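Local atomic coordinates of nicastrin (Dictyostelium purpureum, PDB entry 4R12), a protein that probably serves as an essential subunit of gamma-secretase, the complex that cleaves integral membrane proteins within the bilayer, and may help recruit its substrates. Residues A[425-428]-A[429-433]. Sequence-based numbering, arbitrary orientation.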
loop_
_atom_site.group_PDB
_atom_site.type_symbol
_atom_site.label_atom_id
_atom_site.label_comp_id
_atom_site.label_asym_id
_atom_site.label_seq_id
_atom_site.Cartn_x
_atom_site.Cartn_y
_atom_site.Cartn_z
ATOM N N SER A 425 -10.235 17.217 -7.243
ATOM C CA SER A 425 -10.853 17.862 -8.393
ATOM C C SER A 425 -10.429 17.266 -9.748
ATOM O O SER A 425 -11.080 17.523 -10.769
ATOM C CB SER A 425 -10.549 19.365 -8.376
ATOM O OG SER A 425 -9.159 19.600 -8.536
ATOM N N THR A 426 -9.355 16.478 -9.773
ATOM C CA THR A 426 -8.924 15.848 -11.031
ATOM C C THR A 426 -9.474 14.433 -11.215
ATOM O O THR A 426 -9.344 13.859 -12.295
ATOM C CB THR A 426 -7.367 15.756 -11.154
ATOM O OG1 THR A 426 -6.842 14.929 -10.105
ATOM C CG2 THR A 426 -6.709 17.139 -11.104
ATOM N N LEU A 427 -10.081 13.866 -10.175
ATOM C CA LEU A 427 -10.447 12.454 -10.209
ATOM C C LEU A 427 -11.460 12.096 -11.315
ATOM O O LEU A 427 -11.261 11.123 -12.045
ATOM C CB LEU A 427 -10.990 12.021 -8.833
ATOM C CG LEU A 427 -11.397 10.566 -8.674
ATOM C CD1 LEU A 427 -10.256 9.637 -9.041
ATOM C CD2 LEU A 427 -11.816 10.345 -7.204
ATOM N N ASN A 428 -12.529 12.876 -11.450
ATOM C CA ASN A 428 -13.539 12.591 -12.471
ATOM C C ASN A 428 -12.933 12.540 -13.884
ATOM O O ASN A 428 -13.163 11.591 -14.643
ATOM C CB ASN A 428 -14.649 13.641 -12.424
ATOM C CG ASN A 428 -15.594 13.456 -11.228
ATOM O OD1 ASN A 428 -15.452 12.527 -10.435
ATOM N ND2 ASN A 428 -16.570 14.351 -11.108
ATOM N N ASP A 429 -12.149 13.564 -14.207
ATOM C CA ASP A 429 -11.445 13.638 -15.487
ATOM C C ASP A 429 -10.536 12.433 -15.714
ATOM O O ASP A 429 -10.564 11.829 -16.789
ATOM C CB ASP A 429 -10.638 14.939 -15.581
ATOM C CG ASP A 429 -11.484 16.110 -16.073
ATOM O OD1 ASP A 429 -12.610 15.858 -16.543
ATOM O OD2 ASP A 429 -11.017 17.265 -16.011
ATOM N N ILE A 430 -9.742 12.064 -14.704
ATOM C CA ILE A 430 -8.846 10.929 -14.854
ATOM C C ILE A 430 -9.640 9.623 -15.052
ATOM O O ILE A 430 -9.292 8.810 -15.926
ATOM C CB ILE A 430 -7.878 10.835 -13.640
ATOM C CG1 ILE A 430 -6.935 12.050 -13.656
ATOM C CG2 ILE A 430 -7.074 9.532 -13.673
ATOM C CD1 ILE A 430 -6.042 12.196 -12.405
ATOM N N VAL A 431 -10.717 9.427 -14.280
ATOM C CA VAL A 431 -11.543 8.234 -14.467
ATOM C C VAL A 431 -12.165 8.217 -15.871
ATOM O O VAL A 431 -12.142 7.188 -16.566
ATOM C CB VAL A 431 -12.660 8.127 -13.411
ATOM C CG1 VAL A 431 -13.564 6.920 -13.694
ATOM C CG2 VAL A 431 -12.046 8.014 -12.011
ATOM N N TYR A 432 -12.697 9.352 -16.297
ATOM C CA TYR A 432 -13.278 9.434 -17.635
ATOM C C TYR A 432 -12.251 9.142 -18.723
ATOM O O TYR A 432 -12.496 8.333 -19.636
ATOM C CB TYR A 432 -13.904 10.808 -17.892
ATOM C CG TYR A 432 -14.416 10.898 -19.315
ATOM C CD1 TYR A 432 -15.572 10.222 -19.688
ATOM C CD2 TYR A 432 -13.714 11.603 -20.299
ATOM C CE1 TYR A 432 -16.053 10.269 -20.993
ATOM C CE2 TYR A 432 -14.186 11.651 -21.614
ATOM C CZ TYR A 432 -15.356 10.975 -21.953
ATOM O OH TYR A 432 -15.846 10.995 -23.240
ATOM N N ILE A 433 -11.098 9.802 -18.632
ATOM C CA ILE A 433 -10.082 9.635 -19.656
ATOM C C ILE A 433 -9.574 8.192 -19.679
ATOM O O ILE A 433 -9.475 7.595 -20.748
ATOM C CB ILE A 433 -8.917 10.632 -19.443
ATOM C CG1 ILE A 433 -9.425 12.058 -19.669
ATOM C CG2 ILE A 433 -7.755 10.323 -20.381
ATOM C CD1 ILE A 433 -8.520 13.143 -19.099
HETATM O O HOH W 1 -12.095 16.141 -12.784
#
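The peptide group of Asn-428 meets Tyr-432 through its carbonyl oxygen, which accepts the backbone N-H at 2.8 Å, while CB of Tyr-432 packs beside the same oxygen. The phenol ring, with CG anti to its own backbone N (chi1 176°), is carried away from Asn-428 and meets the ring of Tyr-365 edge-to-face. The carboxylate of Asp-429 is held by two hydroxyls: OD1 bonds to that of Tyr-365 and OD2 to that of Thr-369, so both oxygens are engaged.

Two further backbone bonds join the segments, from Ile-430 N to Thr-426 O (3.0 Å, 164° at the hydrogen) and from Val-431 N to Leu-427 O (2.9 Å). One residue earlier, a water bridges the next i to i+4 pair, donating to Ser-425 O at 2.6 Å and accepting from Asp-429 N at 2.9 Å.

On the buried side, Thr-426 and Ile-430 run side by side. The extended end of Ile-430 (chi2 172°) brings CD1 to 3.7 Å from Thr-426 OG1, a hydroxyl that is hydrogen-bonded to Leu-423 O. Leu-427 and Val-431 cross obliquely, CD1 against CG2 at 3.8 Å. Thr-426, Leu-427, Ile-430 and Val-431 all touch helix 234-252, Leu-427 reaching helix 452-463 as well and Ile-430 strand 370-374.

This contact lies near the amino-terminal end of helix 427-441 in the large lobe, amphipathic in build. Its apolar side chains seat it against neighbouring elements, and the water bridges the gap between Ser-425 O and Asp-429 N, pairing both. A carboxylate this near the helix start would probably be favoured by the helix dipole, and its two hydroxyl partners should help fix its rotation.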